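Local coordinates for protein alpha-amylase (Eubacterium rectale DSM 17629, PDB 6AZ5) that probably binds starch-type alpha-glucans through a family 41 carbohydrate-binding module of a surface-anchored gut bacterial alpha-amylase, at residues 39-44 with 48-53. Sequence-based numbering, arbitrary orientation.
Sequences DGTYYD and KVTWFK
Lys-53, Asp-44 and Trp-51 bury the most surface in this contact, which is the turn end of an antiparallel beta hairpin between strands 35-44 and 49-58. The hairpin is part of the all-beta module, consistent with the beta-sandwich fold of family CBM41. The middle of the five residue pairs here is the hydrogen-bonded pair Tyr-42 and Trp-51. There the bond from Trp-51 N to Tyr-42 O is practically straight at 179°, and Tyr-42 N bonds back to Trp-51 O. On the same face of the sheet, Trp-51 and Asp-44 lie side by side. Trp-51 NE1 donates to Asp-44 OD2 at 3.1 Å. The oxygen is met on its anti side, and it lies close to the indole plane. With chi1 at -176°, Asp-44 CG stands opposite the backbone N, and the carboxylate comes to lie alongside the indole, the two planes 24° apart. Asn-47 ND2 also bonds OD2, while OD1 forms a salt bridge with Lys-112, so the buried carboxylate has partners on both oxygens. Next to NE1 on the ring, Trp-51 CD1 meets Tyr-42 CD2 at 3.7 Å, with the two rings oblique. A leucine in place of Trp-51 would probably leave Asp-44 OD2 without its indole donor and open a gap beside the Tyr-42 ring. Tyr-8 stacks on that ring, and Ile-115 touches the indole. Near the turn, Lys-48 and Val-49 both face Asp-44 in a G1 beta bulge. At the far end, Asp-39 and Gly-40 form a classic bulge opposite Lys-53. The Lys-53 chain, extended beyond CG, runs across the neighbouring strand, with CG 3.6 Å from Gly-40 C. Its amino group reaches Thr-41 O weakly, with NZ 3.4 Å away. A water bridges the same two atoms, donating to Thr-41 O at 2.6 Å and accepting from Lys-53 NZ.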
ATOM      1  N   ASP A  39      -0.255  -9.651   1.321  1.00 18.47           N
ATOM      2  CA  ASP A  39      -0.541 -11.073   1.433  1.00 20.01           C
ATOM      3  C   ASP A  39      -1.715 -11.507   0.559  1.00 20.75           C
ATOM      4  O   ASP A  39      -2.214 -12.622   0.695  1.00 27.46           O
ATOM      5  CB  ASP A  39      -0.806 -11.449   2.894  1.00 21.51           C
ATOM      6  CG  ASP A  39      -1.854 -10.567   3.561  1.00 24.30           C
ATOM      7  OD1 ASP A  39      -2.504  -9.754   2.873  1.00 18.48           O
ATOM      8  OD2 ASP A  39      -2.036 -10.701   4.793  1.00 36.19           O
ATOM      9  N   GLY A  40      -2.143 -10.634  -0.345  1.00 20.16           N
ATOM     10  CA  GLY A  40      -3.230 -10.956  -1.250  1.00 16.89           C
ATOM     11  C   GLY A  40      -3.126 -10.209  -2.563  1.00 21.10           C
ATOM     12  O   GLY A  40      -2.212  -9.412  -2.762  1.00 18.77           O
ATOM     13  N   THR A  41      -4.054 -10.481  -3.475  1.00 21.48           N
ATOM     14  CA  THR A  41      -4.100  -9.758  -4.741  1.00 25.79           C
ATOM     15  C   THR A  41      -5.505  -9.258  -5.035  1.00 20.39           C
ATOM     16  O   THR A  41      -6.487  -9.771  -4.498  1.00 23.49           O
ATOM     17  CB  THR A  41      -3.647 -10.626  -5.940  1.00 25.16           C
ATOM     18  OG1 THR A  41      -4.636 -11.628  -6.203  1.00 23.42           O
ATOM     19  CG2 THR A  41      -2.308 -11.288  -5.664  1.00 24.92           C
ATOM     20  N   TYR A  42      -5.584  -8.257  -5.900  1.00 19.19           N
ATOM     21  CA  TYR A  42      -6.858  -7.790  -6.427  1.00 26.39           C
ATOM     22  C   TYR A  42      -6.768  -7.655  -7.937  1.00 20.72           C
ATOM     23  O   TYR A  42      -5.936  -6.903  -8.444  1.00 23.15           O
ATOM     24  CB  TYR A  42      -7.248  -6.454  -5.798  1.00 18.48           C
ATOM     25  CG  TYR A  42      -8.331  -5.705  -6.543  1.00 19.49           C
ATOM     26  CD1 TYR A  42      -9.629  -6.195  -6.596  1.00 19.18           C
ATOM     27  CD2 TYR A  42      -8.062  -4.497  -7.171  1.00 23.63           C
ATOM     28  CE1 TYR A  42     -10.625  -5.507  -7.262  1.00 23.06           C
ATOM     29  CE2 TYR A  42      -9.054  -3.802  -7.840  1.00 25.03           C
ATOM     30  CZ  TYR A  42     -10.332  -4.310  -7.881  1.00 25.73           C
ATOM     31  OH  TYR A  42     -11.322  -3.623  -8.547  1.00 30.35           O
ATOM     32  N   TYR A  43      -7.613  -8.380  -8.663  1.00 18.96           N
ATOM     33  CA  TYR A  43      -7.602  -8.244 -10.111  1.00 20.71           C
ATOM     34  C   TYR A  43      -8.443  -7.060 -10.560  1.00 26.01           C
ATOM     35  O   TYR A  43      -9.653  -7.014 -10.339  1.00 25.78           O
ATOM     36  CB  TYR A  43      -8.097  -9.503 -10.805  1.00 22.41           C
ATOM     37  CG  TYR A  43      -7.996  -9.376 -12.305  1.00 25.85           C
ATOM     38  CD1 TYR A  43      -6.757  -9.268 -12.923  1.00 25.59           C
ATOM     39  CD2 TYR A  43      -9.135  -9.330 -13.102  1.00 27.51           C
ATOM     40  CE1 TYR A  43      -6.653  -9.133 -14.290  1.00 30.28           C
ATOM     41  CE2 TYR A  43      -9.039  -9.201 -14.476  1.00 24.36           C
ATOM     42  CZ  TYR A  43      -7.794  -9.102 -15.063  1.00 29.48           C
ATOM     43  OH  TYR A  43      -7.678  -8.966 -16.428  1.00 36.16           O
ATOM     44  N   ASP A  44      -7.774  -6.107 -11.198  1.00 28.16           N
ATOM     45  CA  ASP A  44      -8.395  -4.902 -11.719  1.00 23.93           C
ATOM     46  C   ASP A  44      -8.900  -5.154 -13.135  1.00 25.51           C
ATOM     47  O   ASP A  44      -8.169  -4.958 -14.100  1.00 26.06           O
ATOM     48  CB  ASP A  44      -7.378  -3.760 -11.696  1.00 27.97           C
ATOM     49  CG  ASP A  44      -7.952  -2.433 -12.141  1.00 27.95           C
ATOM     50  OD1 ASP A  44      -9.055  -2.399 -12.726  1.00 31.49           O
ATOM     51  OD2 ASP A  44      -7.273  -1.410 -11.905  1.00 30.39           O
ATOM     52  N   LYS A  48      -7.214  -4.154 -16.622  1.00 32.71           N
ATOM     53  CA  LYS A  48      -6.674  -5.519 -16.748  1.00 30.68           C
ATOM     54  C   LYS A  48      -5.240  -5.643 -16.217  1.00 31.57           C
ATOM     55  O   LYS A  48      -4.327  -6.078 -16.918  1.00 30.00           O
ATOM     56  CB  LYS A  48      -6.782  -6.033 -18.196  1.00 36.15           C
ATOM     57  CG  LYS A  48      -6.030  -5.276 -19.285  1.00 40.66           C
ATOM     58  CD  LYS A  48      -6.543  -5.696 -20.663  1.00 51.21           C
ATOM     59  CE  LYS A  48      -5.442  -5.667 -21.720  1.00 49.61           C
ATOM     60  NZ  LYS A  48      -5.503  -6.849 -22.628  1.00 44.20           N
ATOM     61  N   VAL A  49      -5.070  -5.261 -14.953  1.00 29.67           N
ATOM     62  CA  VAL A  49      -3.829  -5.475 -14.211  1.00 27.14           C
ATOM     63  C   VAL A  49      -4.125  -6.079 -12.833  1.00 28.04           C
ATOM     64  O   VAL A  49      -5.266  -6.060 -12.366  1.00 24.19           O
ATOM     65  CB  VAL A  49      -3.041  -4.171 -14.026  1.00 32.07           C
ATOM     66  CG1 VAL A  49      -2.655  -3.588 -15.378  1.00 36.69           C
ATOM     67  CG2 VAL A  49      -3.857  -3.168 -13.211  1.00 29.03           C
ATOM     68  N   THR A  50      -3.095  -6.608 -12.181  1.00 26.19           N
ATOM     69  CA  THR A  50      -3.261  -7.184 -10.846  1.00 27.74           C
ATOM     70  C   THR A  50      -2.520  -6.369  -9.786  1.00 25.89           C
ATOM     71  O   THR A  50      -1.354  -6.014  -9.960  1.00 27.69           O
ATOM     72  CB  THR A  50      -2.777  -8.646 -10.806  1.00 29.86           C
ATOM     73  OG1 THR A  50      -3.530  -9.418 -11.749  1.00 27.90           O
ATOM     74  CG2 THR A  50      -2.965  -9.241  -9.418  1.00 25.10           C
ATOM     75  N   TRP A  51      -3.210  -6.064  -8.692  1.00 24.89           N
ATOM     76  CA  TRP A  51      -2.617  -5.310  -7.592  1.00 22.56           C
ATOM     77  C   TRP A  51      -2.211  -6.226  -6.442  1.00 18.87           C
ATOM     78  O   TRP A  51      -2.844  -7.254  -6.218  1.00 19.72           O
ATOM     79  CB  TRP A  51      -3.597  -4.261  -7.053  1.00 20.44           C
ATOM     80  CG  TRP A  51      -4.099  -3.252  -8.039  1.00 18.29           C
ATOM     81  CD1 TRP A  51      -4.991  -3.462  -9.055  1.00 18.26           C
ATOM     82  CD2 TRP A  51      -3.781  -1.858  -8.066  1.00 17.17           C
ATOM     83  NE1 TRP A  51      -5.226  -2.286  -9.729  1.00 18.03           N
ATOM     84  CE2 TRP A  51      -4.495  -1.285  -9.140  1.00 21.41           C
ATOM     85  CE3 TRP A  51      -2.950  -1.037  -7.299  1.00 16.66           C
ATOM     86  CZ2 TRP A  51      -4.406   0.064  -9.457  1.00 18.56           C
ATOM     87  CZ3 TRP A  51      -2.863   0.304  -7.615  1.00 18.46           C
ATOM     88  CH2 TRP A  51      -3.586   0.842  -8.684  1.00 19.72           C
ATOM     89  N   PHE A  52      -1.163  -5.847  -5.713  1.00 17.03           N
ATOM     90  CA  PHE A  52      -0.928  -6.406  -4.381  1.00 17.30           C
ATOM     91  C   PHE A  52      -1.989  -5.832  -3.446  1.00 18.87           C
ATOM     92  O   PHE A  52      -2.358  -4.670  -3.577  1.00 14.51           O
ATOM     93  CB  PHE A  52       0.469  -6.055  -3.846  1.00 18.71           C
ATOM     94  CG  PHE A  52       1.601  -6.687  -4.609  1.00 23.91           C
ATOM     95  CD1 PHE A  52       2.172  -6.035  -5.691  1.00 23.91           C
ATOM     96  CD2 PHE A  52       2.104  -7.924  -4.234  1.00 20.96           C
ATOM     97  CE1 PHE A  52       3.216  -6.609  -6.389  1.00 26.73           C
ATOM     98  CE2 PHE A  52       3.145  -8.505  -4.929  1.00 22.44           C
ATOM     99  CZ  PHE A  52       3.703  -7.847  -6.009  1.00 27.02           C
ATOM    100  N   LYS A  53      -2.478  -6.617  -2.495  1.00 18.66           N
ATOM    101  CA  LYS A  53      -3.404  -6.050  -1.526  1.00 17.05           C
ATOM    102  C   LYS A  53      -3.060  -6.461  -0.105  1.00 16.26           C
ATOM    103  O   LYS A  53      -2.431  -7.495   0.125  1.00 16.43           O
ATOM    104  CB  LYS A  53      -4.849  -6.449  -1.856  1.00 16.04           C
ATOM    105  CG  LYS A  53      -5.336  -7.695  -1.154  1.00 18.25           C
ATOM    106  CD  LYS A  53      -6.758  -8.054  -1.560  1.00 24.98           C
ATOM    107  CE  LYS A  53      -7.153  -9.420  -1.003  1.00 20.69           C
ATOM    108  NZ  LYS A  53      -8.386  -9.938  -1.649  1.00 27.61           N
TER
HETATM  109  O   HOH W   1      -8.113 -11.789  -4.159  1.00 25.80           O